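Local structure of virulence factor (Pectobacterium carotovorum, 2W3Y) at residues Q45-N50 against D264-V269; K54-Q59 against G183-K188; F105-I110 against G225-I230; N135-N140 against G268-K273. The protein acts as a virulence factor of a Drosophila pathogen, an S-palmitoylated protein that binds to lipid vesicles. One frame throughout, in Å; residues are numbered along the deposited sequence.

Contact 1: Q45-N50 against D264-V269; sequences QTYQFN and DIFNGV
The amide oxygen of N50 takes two donors: V269 N, 2.9 Å from N50 OD1 on a lone pair, and a water that also accepts from G268 N. At the other end of the amide N50 ND2 gives to V269 O at 2.7 Å, nearly straight at 174°, and also to L177 O. With CG anti to its carbonyl carbon (chi1 -60°), the side chain turns toward segment 264-269, much as a further backbone rung would. Before it, strands 40-49 and 262-266 pair in parallel, Q48 accepting from F266 N and giving its N to D264 O. Y47, whose side chain is about 6 Å from the bound palmitic acid, forms an aromatic cluster with F49 and F266 on one face: F266 turns its edge, offset, to the face of Y47 (planes 66° apart), and F49 lies nearly parallel beside F266 but slid away. On the other, extended Q48 runs alongside I265, its OE1 bonded to R64. Gripped at both ends, the N50 amide is probably fixed in rotation.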
loop_
_atom_site.group_PDB
_atom_site.type_symbol
_atom_site.label_atom_id
_atom_site.label_comp_id
_atom_site.label_asym_id
_atom_site.label_seq_id
_atom_site.Cartn_x
_atom_site.Cartn_y
_atom_site.Cartn_z
ATOM N N GLN A 45 -2.109 -3.184 2.668
ATOM C CA GLN A 45 -2.497 -4.192 1.664
ATOM C C GLN A 45 -1.311 -4.828 0.918
ATOM O O GLN A 45 -0.257 -4.211 0.755
ATOM C CB GLN A 45 -3.457 -3.587 0.621
ATOM C CG GLN A 45 -4.569 -2.725 1.204
ATOM C CD GLN A 45 -5.814 -3.523 1.523
ATOM O OE1 GLN A 45 -6.555 -3.895 0.614
ATOM N NE2 GLN A 45 -6.046 -3.804 2.808
ATOM N N THR A 46 -1.494 -6.071 0.472
ATOM C CA THR A 46 -0.528 -6.753 -0.405
ATOM C C THR A 46 -1.287 -7.386 -1.565
ATOM O O THR A 46 -2.083 -8.321 -1.376
ATOM C CB THR A 46 0.266 -7.857 0.338
ATOM O OG1 THR A 46 0.871 -7.309 1.509
ATOM C CG2 THR A 46 1.388 -8.422 -0.556
ATOM N N TYR A 47 -1.073 -6.856 -2.768
ATOM C CA TYR A 47 -1.771 -7.374 -3.934
ATOM C C TYR A 47 -0.806 -8.119 -4.827
ATOM O O TYR A 47 0.206 -7.571 -5.264
ATOM C CB TYR A 47 -2.426 -6.264 -4.750
ATOM C CG TYR A 47 -3.415 -5.412 -3.984
ATOM C CD1 TYR A 47 -4.274 -5.980 -3.036
ATOM C CD2 TYR A 47 -3.500 -4.035 -4.218
ATOM C CE1 TYR A 47 -5.184 -5.195 -2.316
ATOM C CE2 TYR A 47 -4.422 -3.242 -3.510
ATOM C CZ TYR A 47 -5.262 -3.835 -2.567
ATOM O OH TYR A 47 -6.179 -3.076 -1.863
ATOM N N GLN A 48 -1.127 -9.367 -5.106
ATOM C CA GLN A 48 -0.399 -10.093 -6.135
ATOM C C GLN A 48 -1.296 -10.305 -7.334
ATOM O O GLN A 48 -2.408 -10.809 -7.195
ATOM C CB GLN A 48 0.137 -11.421 -5.606
ATOM C CG GLN A 48 0.958 -12.150 -6.668
ATOM C CD GLN A 48 1.517 -13.474 -6.192
ATOM O OE1 GLN A 48 1.790 -13.661 -5.002
ATOM N NE2 GLN A 48 1.690 -14.407 -7.126
ATOM N N PHE A 49 -0.816 -9.914 -8.509
ATOM C CA PHE A 49 -1.590 -10.050 -9.729
ATOM C C PHE A 49 -1.099 -11.245 -10.523
ATOM O O PHE A 49 -0.026 -11.196 -11.114
ATOM C CB PHE A 49 -1.544 -8.761 -10.570
ATOM C CG PHE A 49 -2.048 -7.558 -9.839
ATOM C CD1 PHE A 49 -3.360 -7.518 -9.349
ATOM C CD2 PHE A 49 -1.203 -6.472 -9.602
ATOM C CE1 PHE A 49 -3.838 -6.388 -8.652
ATOM C CE2 PHE A 49 -1.665 -5.350 -8.910
ATOM C CZ PHE A 49 -2.977 -5.308 -8.435
ATOM N N ASN A 50 -1.900 -12.313 -10.484
ATOM C CA ASN A 50 -1.625 -13.607 -11.138
ATOM C C ASN A 50 -0.630 -14.472 -10.385
ATOM O O ASN A 50 0.317 -13.970 -9.800
ATOM C CB ASN A 50 -1.175 -13.424 -12.597
ATOM C CG ASN A 50 -2.209 -12.714 -13.442
ATOM O OD1 ASN A 50 -3.397 -13.016 -13.364
ATOM N ND2 ASN A 50 -1.757 -11.770 -14.269
ATOM N N ASP A 264 -4.097 -10.858 -1.221
ATOM C CA ASP A 264 -4.678 -11.839 -2.119
ATOM C C ASP A 264 -3.781 -12.042 -3.329
ATOM O O ASP A 264 -2.925 -11.196 -3.642
ATOM C CB ASP A 264 -6.086 -11.400 -2.560
ATOM C CG ASP A 264 -7.008 -12.589 -2.900
ATOM O OD1 ASP A 264 -6.587 -13.773 -2.746
ATOM O OD2 ASP A 264 -8.160 -12.328 -3.329
ATOM N N ILE A 265 -3.937 -13.204 -3.960
ATOM C CA ILE A 265 -3.455 -13.428 -5.316
ATOM C C ILE A 265 -4.664 -13.327 -6.223
ATOM O O ILE A 265 -5.565 -14.184 -6.201
ATOM C CB ILE A 265 -2.714 -14.804 -5.488
ATOM C CG1 ILE A 265 -1.490 -14.857 -4.567
ATOM C CG2 ILE A 265 -2.302 -15.019 -6.949
ATOM C CD1 ILE A 265 -0.898 -16.249 -4.354
ATOM N N PHE A 266 -4.715 -12.250 -7.001
ATOM C CA PHE A 266 -5.813 -12.043 -7.929
ATOM C C PHE A 266 -5.529 -12.838 -9.199
ATOM O O PHE A 266 -4.388 -12.865 -9.672
ATOM C CB PHE A 266 -5.958 -10.564 -8.263
ATOM C CG PHE A 266 -6.441 -9.729 -7.116
ATOM C CD1 PHE A 266 -7.790 -9.688 -6.787
ATOM C CD2 PHE A 266 -5.541 -8.989 -6.358
ATOM C CE1 PHE A 266 -8.245 -8.910 -5.735
ATOM C CE2 PHE A 266 -5.983 -8.196 -5.295
ATOM C CZ PHE A 266 -7.332 -8.159 -4.984
ATOM N N ASN A 267 -6.563 -13.468 -9.744
ATOM C CA ASN A 267 -6.432 -14.301 -10.938
ATOM C C ASN A 267 -7.020 -13.649 -12.180
ATOM O O ASN A 267 -7.975 -12.859 -12.084
ATOM C CB ASN A 267 -7.088 -15.672 -10.714
ATOM C CG ASN A 267 -6.461 -16.435 -9.553
ATOM O OD1 ASN A 267 -5.242 -16.622 -9.501
ATOM N ND2 ASN A 267 -7.294 -16.866 -8.608
ATOM N N GLY A 268 -6.445 -13.991 -13.335
ATOM C CA GLY A 268 -6.888 -13.495 -14.644
ATOM C C GLY A 268 -6.700 -12.000 -14.847
ATOM O O GLY A 268 -7.567 -11.341 -15.420
ATOM N N VAL A 269 -5.564 -11.468 -14.392
ATOM C CA VAL A 269 -5.295 -10.018 -14.424
ATOM C C VAL A 269 -4.346 -9.616 -15.564
ATOM O O VAL A 269 -3.357 -10.296 -15.831
ATOM C CB VAL A 269 -4.728 -9.528 -13.049
ATOM C CG1 VAL A 269 -4.598 -7.979 -12.984
ATOM C CG2 VAL A 269 -5.610 -10.025 -11.914
HETATM O O HOH W 1 -4.189 -15.675 -13.711
#

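Contact 2: K54-Q59 against G183-K188; sequences KHLQKQ and GNVFYK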
loop_
_atom_site.group_PDB
_atom_site.type_symbol
_atom_site.label_atom_id
_atom_site.label_comp_id
_atom_site.label_asym_id
_atom_site.label_seq_id
_atom_site.Cartn_x
_atom_site.Cartn_y
_atom_site.Cartn_z
ATOM N N LYS A 54 6.431 -21.396 -12.357
ATOM C CA LYS A 54 7.259 -22.213 -11.462
ATOM C C LYS A 54 8.600 -21.562 -11.111
ATOM O O LYS A 54 8.990 -21.532 -9.943
ATOM C CB LYS A 54 7.453 -23.628 -12.037
ATOM C CG LYS A 54 6.165 -24.465 -12.073
ATOM C CD LYS A 54 5.576 -24.687 -13.502
ATOM C CE LYS A 54 4.662 -23.538 -13.993
ATOM N NZ LYS A 54 5.367 -22.618 -14.933
ATOM N N HIS A 55 9.273 -21.002 -12.114
ATOM C CA HIS A 55 10.600 -20.398 -11.927
ATOM C C HIS A 55 10.629 -19.011 -11.249
ATOM O O HIS A 55 11.714 -18.460 -11.014
ATOM C CB HIS A 55 11.358 -20.354 -13.261
ATOM C CG HIS A 55 10.846 -19.326 -14.227
ATOM N ND1 HIS A 55 11.516 -18.149 -14.486
ATOM C CD2 HIS A 55 9.740 -19.307 -15.009
ATOM C CE1 HIS A 55 10.846 -17.447 -15.380
ATOM N NE2 HIS A 55 9.764 -18.128 -15.715
ATOM N N LEU A 56 9.461 -18.450 -10.923
ATOM C CA LEU A 56 9.424 -17.139 -10.249
ATOM C C LEU A 56 8.798 -17.175 -8.848
ATOM O O LEU A 56 8.907 -16.205 -8.099
ATOM C CB LEU A 56 8.739 -16.075 -11.138
ATOM C CG LEU A 56 9.475 -15.633 -12.417
ATOM C CD1 LEU A 56 8.559 -14.829 -13.334
ATOM C CD2 LEU A 56 10.758 -14.846 -12.112
ATOM N N GLN A 57 8.162 -18.294 -8.499
ATOM C CA GLN A 57 7.434 -18.455 -7.224
ATOM C C GLN A 57 8.254 -18.186 -5.954
ATOM O O GLN A 57 7.768 -17.523 -5.027
ATOM C CB GLN A 57 6.732 -19.820 -7.162
ATOM C CG GLN A 57 5.679 -19.976 -8.253
ATOM C CD GLN A 57 4.780 -21.179 -8.074
ATOM O OE1 GLN A 57 4.313 -21.470 -6.968
ATOM N NE2 GLN A 57 4.515 -21.879 -9.170
ATOM N N LYS A 58 9.493 -18.678 -5.925
ATOM C CA LYS A 58 10.408 -18.412 -4.809
ATOM C C LYS A 58 10.707 -16.918 -4.647
ATOM O O LYS A 58 10.639 -16.390 -3.539
ATOM C CB LYS A 58 11.719 -19.199 -4.999
ATOM C CG LYS A 58 12.831 -18.904 -3.995
ATOM C CD LYS A 58 14.132 -19.607 -4.422
ATOM C CE LYS A 58 15.202 -19.517 -3.352
ATOM N NZ LYS A 58 16.434 -20.272 -3.739
ATOM N N GLN A 59 11.058 -16.266 -5.757
ATOM C CA GLN A 59 11.323 -14.822 -5.817
ATOM C C GLN A 59 10.104 -13.989 -5.365
ATOM O O GLN A 59 10.245 -13.010 -4.645
ATOM C CB GLN A 59 11.752 -14.461 -7.246
ATOM C CG GLN A 59 12.090 -12.996 -7.508
ATOM C CD GLN A 59 12.774 -12.796 -8.858
ATOM O OE1 GLN A 59 13.571 -13.638 -9.301
ATOM N NE2 GLN A 59 12.479 -11.687 -9.511
ATOM N N GLY A 183 6.012 -12.103 -24.820
ATOM C CA GLY A 183 5.203 -13.167 -24.219
ATOM C C GLY A 183 5.796 -13.802 -22.968
ATOM O O GLY A 183 5.244 -14.766 -22.434
ATOM N N ASN A 184 6.917 -13.265 -22.492
ATOM C CA ASN A 184 7.579 -13.793 -21.302
ATOM C C ASN A 184 7.147 -13.086 -20.029
ATOM O O ASN A 184 7.097 -11.845 -19.978
ATOM C CB ASN A 184 9.091 -13.692 -21.446
ATOM C CG ASN A 184 9.598 -14.454 -22.642
ATOM O OD1 ASN A 184 9.228 -15.603 -22.856
ATOM N ND2 ASN A 184 10.425 -13.808 -23.440
ATOM N N VAL A 185 6.861 -13.878 -19.002
ATOM C CA VAL A 185 6.407 -13.335 -17.714
ATOM C C VAL A 185 7.550 -12.694 -16.941
ATOM O O VAL A 185 8.636 -13.277 -16.807
ATOM C CB VAL A 185 5.725 -14.415 -16.841
ATOM C CG1 VAL A 185 5.315 -13.844 -15.471
ATOM C CG2 VAL A 185 4.502 -14.972 -17.547
ATOM N N PHE A 186 7.300 -11.488 -16.430
ATOM C CA PHE A 186 8.220 -10.836 -15.524
ATOM C C PHE A 186 7.578 -10.632 -14.145
ATOM O O PHE A 186 6.337 -10.618 -14.004
ATOM C CB PHE A 186 8.716 -9.498 -16.104
ATOM C CG PHE A 186 7.615 -8.499 -16.348
ATOM C CD1 PHE A 186 7.136 -7.701 -15.309
ATOM C CD2 PHE A 186 7.042 -8.370 -17.612
ATOM C CE1 PHE A 186 6.122 -6.786 -15.528
ATOM C CE2 PHE A 186 6.016 -7.450 -17.844
ATOM C CZ PHE A 186 5.555 -6.661 -16.788
ATOM N N TYR A 187 8.431 -10.487 -13.138
ATOM C CA TYR A 187 7.997 -10.091 -11.806
ATOM C C TYR A 187 8.435 -8.648 -11.501
ATOM O O TYR A 187 9.634 -8.334 -11.507
ATOM C CB TYR A 187 8.475 -11.112 -10.755
ATOM C CG TYR A 187 8.271 -10.705 -9.315
ATOM C CD1 TYR A 187 7.027 -10.248 -8.851
ATOM C CD2 TYR A 187 9.330 -10.782 -8.406
ATOM C CE1 TYR A 187 6.856 -9.876 -7.518
ATOM C CE2 TYR A 187 9.167 -10.421 -7.084
ATOM C CZ TYR A 187 7.933 -9.967 -6.640
ATOM O OH TYR A 187 7.776 -9.609 -5.317
ATOM N N LYS A 188 7.448 -7.767 -11.280
ATOM C CA LYS A 188 7.715 -6.399 -10.836
ATOM C C LYS A 188 7.113 -6.155 -9.447
ATOM O O LYS A 188 5.889 -6.110 -9.306
ATOM C CB LYS A 188 7.170 -5.375 -11.850
ATOM C CG LYS A 188 7.552 -3.914 -11.559
ATOM C CD LYS A 188 6.741 -2.909 -12.402
ATOM C CE LYS A 188 7.063 -2.999 -13.895
ATOM N NZ LYS A 188 8.516 -2.777 -14.204
#
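The ring of Y187 receives Q59 at its edge: the amide nitrogen Q59 NE2 lies in the ring plane, 3.5 Å from Y187 CD2, with amide and ring planes 57° apart. No hydrogen bond joins the pair. Q59 CG also comes 3.7 Å from Y187 CD2, out of the ring plane, and the stretched-out glutamine chain (chi1 -179°) carries the amide across to the strand. At the far end of the ring the hydroxyl is bonded to H175, which fixes the tyrosine from the neighbouring strand 166-179. Before the helix begins, L56 uses one branch alone: L56 CD1 meets V185 CG1 at 4.0 Å and comes 3.8 Å from V185 O, the two side chains crossing at a slant. I230 of helix 230-235 touches both Q59 and Y187. The whole is a helix-on-sheet contact at the surface, in which the first turn of helix 57-81 and the residues before it lean on the start of strand 185-198.

Contact 3: F105-I110 against G225-I230; sequences FFTDPI and GGTFRI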
loop_
_atom_site.group_PDB
_atom_site.type_symbol
_atom_site.label_atom_id
_atom_site.label_comp_id
_atom_site.label_asym_id
_atom_site.label_seq_id
_atom_site.Cartn_x
_atom_site.Cartn_y
_atom_site.Cartn_z
ATOM N N PHE A 105 16.703 2.009 -2.155
ATOM C CA PHE A 105 16.410 0.598 -2.434
ATOM C C PHE A 105 15.528 0.356 -3.659
ATOM O O PHE A 105 15.223 -0.785 -4.002
ATOM C CB PHE A 105 15.719 -0.044 -1.223
ATOM C CG PHE A 105 16.454 0.126 0.071
ATOM C CD1 PHE A 105 17.598 -0.613 0.338
ATOM C CD2 PHE A 105 15.974 0.995 1.037
ATOM C CE1 PHE A 105 18.265 -0.477 1.546
ATOM C CE2 PHE A 105 16.637 1.153 2.259
ATOM C CZ PHE A 105 17.785 0.413 2.513
ATOM N N PHE A 106 15.111 1.427 -4.321
ATOM C CA PHE A 106 14.096 1.295 -5.363
ATOM C C PHE A 106 14.500 1.991 -6.660
ATOM O O PHE A 106 15.470 2.757 -6.710
ATOM C CB PHE A 106 12.748 1.849 -4.875
ATOM C CG PHE A 106 12.148 1.085 -3.719
ATOM C CD1 PHE A 106 11.155 0.143 -3.939
ATOM C CD2 PHE A 106 12.563 1.321 -2.411
ATOM C CE1 PHE A 106 10.603 -0.575 -2.879
ATOM C CE2 PHE A 106 12.021 0.617 -1.351
ATOM C CZ PHE A 106 11.033 -0.337 -1.587
ATOM N N THR A 107 13.724 1.744 -7.698
ATOM C CA THR A 107 13.977 2.345 -8.996
ATOM C C THR A 107 12.652 2.848 -9.577
ATOM O O THR A 107 11.603 2.662 -8.954
ATOM C CB THR A 107 14.737 1.349 -9.913
ATOM O OG1 THR A 107 15.150 2.010 -11.116
ATOM C CG2 THR A 107 13.905 0.110 -10.232
ATOM N N ASP A 108 12.707 3.486 -10.750
ATOM C CA ASP A 108 11.541 4.118 -11.397
ATOM C C ASP A 108 10.626 4.842 -10.402
ATOM O O ASP A 108 9.447 4.489 -10.247
ATOM C CB ASP A 108 10.749 3.102 -12.234
ATOM C CG ASP A 108 11.539 2.580 -13.427
ATOM O OD1 ASP A 108 12.384 3.321 -13.992
ATOM O OD2 ASP A 108 11.305 1.423 -13.805
ATOM N N PRO A 109 11.159 5.866 -9.728
ATOM C CA PRO A 109 10.321 6.555 -8.734
ATOM C C PRO A 109 9.078 7.189 -9.370
ATOM O O PRO A 109 9.133 7.677 -10.503
ATOM C CB PRO A 109 11.256 7.636 -8.167
ATOM C CG PRO A 109 12.339 7.803 -9.197
ATOM C CD PRO A 109 12.505 6.464 -9.837
ATOM N N ILE A 110 7.956 7.146 -8.660
ATOM C CA ILE A 110 6.772 7.863 -9.094
ATOM C C ILE A 110 6.318 8.857 -8.011
ATOM O O ILE A 110 6.581 8.669 -6.828
ATOM C CB ILE A 110 5.606 6.913 -9.591
ATOM C CG1 ILE A 110 5.099 5.992 -8.485
ATOM C CG2 ILE A 110 6.035 6.077 -10.814
ATOM C CD1 ILE A 110 4.037 6.612 -7.622
ATOM N N GLY A 225 6.020 6.275 -4.605
ATOM C CA GLY A 225 6.357 4.867 -4.740
ATOM C C GLY A 225 7.521 4.577 -5.659
ATOM O O GLY A 225 8.098 5.480 -6.269
ATOM N N GLY A 226 7.867 3.295 -5.756
ATOM C CA GLY A 226 8.922 2.863 -6.651
ATOM C C GLY A 226 8.891 1.369 -6.842
ATOM O O GLY A 226 8.106 0.670 -6.203
ATOM N N THR A 227 9.750 0.896 -7.732
ATOM C CA THR A 227 9.907 -0.526 -8.032
ATOM C C THR A 227 11.115 -1.032 -7.244
ATOM O O THR A 227 12.176 -0.414 -7.285
ATOM C CB THR A 227 10.158 -0.717 -9.538
ATOM O OG1 THR A 227 9.060 -0.170 -10.287
ATOM C CG2 THR A 227 10.337 -2.199 -9.914
ATOM N N PHE A 228 10.961 -2.146 -6.522
ATOM C CA PHE A 228 12.090 -2.712 -5.786
ATOM C C PHE A 228 13.124 -3.380 -6.693
ATOM O O PHE A 228 12.781 -4.018 -7.676
ATOM C CB PHE A 228 11.638 -3.692 -4.695
ATOM C CG PHE A 228 12.774 -4.216 -3.848
ATOM C CD1 PHE A 228 13.466 -3.368 -2.992
ATOM C CD2 PHE A 228 13.154 -5.558 -3.915
ATOM C CE1 PHE A 228 14.516 -3.840 -2.215
ATOM C CE2 PHE A 228 14.198 -6.037 -3.135
ATOM C CZ PHE A 228 14.878 -5.188 -2.292
ATOM N N ARG A 229 14.395 -3.220 -6.322
ATOM C CA ARG A 229 15.524 -3.800 -7.041
ATOM C C ARG A 229 15.663 -5.281 -6.699
ATOM O O ARG A 229 16.648 -5.699 -6.077
ATOM C CB ARG A 229 16.808 -3.047 -6.685
ATOM C CG ARG A 229 16.819 -1.596 -7.097
ATOM C CD ARG A 229 18.240 -1.087 -7.202
ATOM N NE ARG A 229 18.630 -0.275 -6.064
ATOM C CZ ARG A 229 19.887 -0.033 -5.706
ATOM N NH1 ARG A 229 20.900 -0.563 -6.372
ATOM N NH2 ARG A 229 20.125 0.730 -4.655
ATOM N N ILE A 230 14.676 -6.073 -7.109
ATOM C CA ILE A 230 14.626 -7.505 -6.764
ATOM C C ILE A 230 15.748 -8.328 -7.432
ATOM O O ILE A 230 16.258 -9.296 -6.845
ATOM C CB ILE A 230 13.209 -8.111 -7.052
ATOM C CG1 ILE A 230 13.035 -9.485 -6.397
ATOM C CG2 ILE A 230 12.899 -8.143 -8.552
ATOM C CD1 ILE A 230 12.934 -9.459 -4.875
HETATM O O HOH W 2 7.904 2.233 -10.107
HETATM O O HOH W 3 9.300 -0.229 -13.041
#
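T107 pairs with T227 but I110 with G225, a slip of one residue in the antiparallel ladder that makes a beta bulge at the corner where the chain turns at D108. T107 N gives to T227 O at 2.7 Å and T227 N returns to T107 O at 2.8 Å; beyond the corner I110 N gives to G225 O at 2.9 Å. Two waters bridge the bulge: both meet T227 OG1, one giving to D108 O and the other to D108 OD2. G226, with no side chain, packs its CA 3.5 Å from T107 O, close to the F106 side chain. Strand 214-228 pairs with 106-107 before the bulge and with 109-121 beyond it, as the chain passes from helix 91-105 into the sheet. On the buried flank, F228 turns its edge to the face of F106, planes 68° apart; its chi1 of -176° swings F228 CD1 over that face near the rim and to 3.3 Å from F105 O. R229, the N-cap residue of helix 230-235, lays its guanidinium edge beside F105 and F106, its charge paired with E232 and its NH2 bonded to A104 O.

Contact 4: N135-N140 against G268-K273; sequences NVIAGN and GVKPNK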
loop_
_atom_site.group_PDB
_atom_site.type_symbol
_atom_site.label_atom_id
_atom_site.label_comp_id
_atom_site.label_asym_id
_atom_site.label_seq_id
_atom_site.Cartn_x
_atom_site.Cartn_y
_atom_site.Cartn_z
ATOM N N ASN A 135 -3.083 -0.135 -11.700
ATOM C CA ASN A 135 -3.131 0.082 -13.170
ATOM C C ASN A 135 -3.393 -1.218 -13.954
ATOM O O ASN A 135 -2.626 -1.580 -14.858
ATOM C CB ASN A 135 -1.866 0.759 -13.696
ATOM C CG ASN A 135 -1.709 2.165 -13.192
ATOM O OD1 ASN A 135 -2.690 2.871 -12.961
ATOM N ND2 ASN A 135 -0.468 2.593 -13.043
ATOM N N VAL A 136 -4.499 -1.878 -13.606
ATOM C CA VAL A 136 -4.806 -3.210 -14.102
ATOM C C VAL A 136 -6.253 -3.326 -14.564
ATOM O O VAL A 136 -7.125 -2.543 -14.156
ATOM C CB VAL A 136 -4.494 -4.359 -13.053
ATOM C CG1 VAL A 136 -3.013 -4.391 -12.667
ATOM C CG2 VAL A 136 -5.374 -4.270 -11.801
ATOM N N ILE A 137 -6.482 -4.295 -15.448
ATOM C CA ILE A 137 -7.824 -4.803 -15.725
ATOM C C ILE A 137 -7.964 -6.099 -14.915
ATOM O O ILE A 137 -7.283 -7.093 -15.185
ATOM C CB ILE A 137 -8.042 -5.041 -17.231
ATOM C CG1 ILE A 137 -7.824 -3.723 -17.995
ATOM C CG2 ILE A 137 -9.453 -5.603 -17.509
ATOM C CD1 ILE A 137 -7.523 -3.881 -19.445
ATOM N N ALA A 138 -8.817 -6.053 -13.894
ATOM C CA ALA A 138 -9.013 -7.171 -12.982
ATOM C C ALA A 138 -10.094 -8.103 -13.501
ATOM O O ALA A 138 -10.874 -7.729 -14.363
ATOM C CB ALA A 138 -9.388 -6.659 -11.590
ATOM N N GLY A 139 -10.118 -9.319 -12.967
ATOM C CA GLY A 139 -11.217 -10.246 -13.202
ATOM C C GLY A 139 -12.016 -10.379 -11.917
ATOM O O GLY A 139 -12.620 -9.414 -11.447
ATOM N N ASN A 140 -11.988 -11.579 -11.347
ATOM C CA ASN A 140 -12.658 -11.882 -10.096
ATOM C C ASN A 140 -11.960 -11.208 -8.913
ATOM O O ASN A 140 -10.809 -11.520 -8.598
ATOM C CB ASN A 140 -12.701 -13.403 -9.873
ATOM C CG ASN A 140 -13.626 -13.802 -8.740
ATOM O OD1 ASN A 140 -13.605 -13.209 -7.651
ATOM N ND2 ASN A 140 -14.455 -14.816 -8.985
ATOM N N GLY A 268 -6.445 -13.991 -13.335
ATOM C CA GLY A 268 -6.888 -13.495 -14.644
ATOM C C GLY A 268 -6.700 -12.000 -14.847
ATOM O O GLY A 268 -7.567 -11.341 -15.420
ATOM N N VAL A 269 -5.564 -11.468 -14.392
ATOM C CA VAL A 269 -5.295 -10.018 -14.424
ATOM C C VAL A 269 -4.346 -9.616 -15.564
ATOM O O VAL A 269 -3.357 -10.296 -15.831
ATOM C CB VAL A 269 -4.728 -9.528 -13.049
ATOM C CG1 VAL A 269 -4.598 -7.979 -12.984
ATOM C CG2 VAL A 269 -5.610 -10.025 -11.914
ATOM N N LYS A 270 -4.644 -8.497 -16.227
ATOM C CA LYS A 270 -3.701 -7.916 -17.179
ATOM C C LYS A 270 -3.494 -6.422 -16.922
ATOM O O LYS A 270 -4.340 -5.793 -16.287
ATOM C CB LYS A 270 -4.139 -8.198 -18.628
ATOM C CG LYS A 270 -5.473 -7.593 -19.054
ATOM C CD LYS A 270 -5.533 -7.512 -20.580
ATOM C CE LYS A 270 -6.915 -7.884 -21.124
ATOM N NZ LYS A 270 -7.960 -6.821 -20.977
ATOM N N PRO A 271 -2.365 -5.845 -17.407
ATOM C CA PRO A 271 -2.153 -4.406 -17.255
ATOM C C PRO A 271 -3.179 -3.603 -18.072
ATOM O O PRO A 271 -3.684 -4.088 -19.095
ATOM C CB PRO A 271 -0.735 -4.189 -17.825
ATOM C CG PRO A 271 -0.117 -5.559 -17.896
ATOM C CD PRO A 271 -1.253 -6.479 -18.144
ATOM N N ASN A 272 -3.520 -2.412 -17.594
ATOM C CA ASN A 272 -4.341 -1.497 -18.388
ATOM C C ASN A 272 -3.444 -0.516 -19.154
ATOM O O ASN A 272 -2.210 -0.611 -19.084
ATOM C CB ASN A 272 -5.420 -0.808 -17.516
ATOM C CG ASN A 272 -4.875 0.294 -16.601
ATOM O OD1 ASN A 272 -3.714 0.724 -16.691
ATOM N ND2 ASN A 272 -5.743 0.775 -15.710
ATOM N N LYS A 273 -4.054 0.427 -19.874
ATOM C CA LYS A 273 -3.293 1.346 -20.715
ATOM C C LYS A 273 -2.454 2.376 -19.929
ATOM O O LYS A 273 -1.694 3.106 -20.532
ATOM C CB LYS A 273 -4.231 2.059 -21.701
ATOM C CG LYS A 273 -5.077 3.147 -21.039
ATOM C CD LYS A 273 -6.055 3.766 -22.021
ATOM C CE LYS A 273 -7.016 4.685 -21.305
ATOM N NZ LYS A 273 -8.303 4.813 -22.066
HETATM O O HOH W 4 -5.115 3.005 -13.862
HETATM O O HOH W 5 -8.399 -0.646 -15.477
HETATM O O HOH W 6 -8.315 -8.915 -16.952
#
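V136 and V269 make the close-packed side of this contact: V136 CB lies 3.6 Å from V269 CG1, and that same methyl also approaches both methyls of V136 and the carbonyl oxygen of I137. The two-stranded ladder runs alongside. I137 N gives to K270 O at 2.7 Å, K270 N returns to I137 O at 3.2 Å, and N272 N gives to N135 O at 3.0 Å. In contrast to the buried valines, I137 and K270 share an exposed face, where the lysine chain, bent at its end, brings K270 NZ 3.3 Å from I137 CD1, a nonpolar approach of the ammonium to a methyl. I137 CG1 also rests 3.8 Å from N272 CB. Along the edges of the pair, three waters bridge the two segments: N272 ND2 gives to two of them, one donating to N135 OD1 and the other to V136 O, and a third donates to both I137 O and G268 O. N272 OD1 accepts from N274 N, which helps hold the amide across the N135 backbone. This small two-stranded antiparallel sheet joins the end of helix 125-134 to the tail that follows strand 262-266, with F49 of strand 40-49 and F178 of strand 166-179 packed against V136 and V269, and Q131 of the helix against I137 and A138.

Overall arrangement
Contacts 1 and 3 are the more buried pair, each adding strand pairing in the mixed sheet to a cluster of aromatic rings, but contact 1 is parallel and finished by an asparagine amide, whereas contact 3 is antiparallel and broken by a watered bulge. Contact 2 lies at the surface and has no hydrogen bond between its segments; it touches contact 3 through I230 and through K188 against T227, on neighbouring strands 185-198 and 214-228. Contact 4 shares G268 and V269 with contact 1, and F49 meets V136 between them, yet its own two short strands form a separate sheet with a partly water-bridged rim. Contacts 1 and 2 follow each other along the chain, through strand 40-49 and helix 57-81.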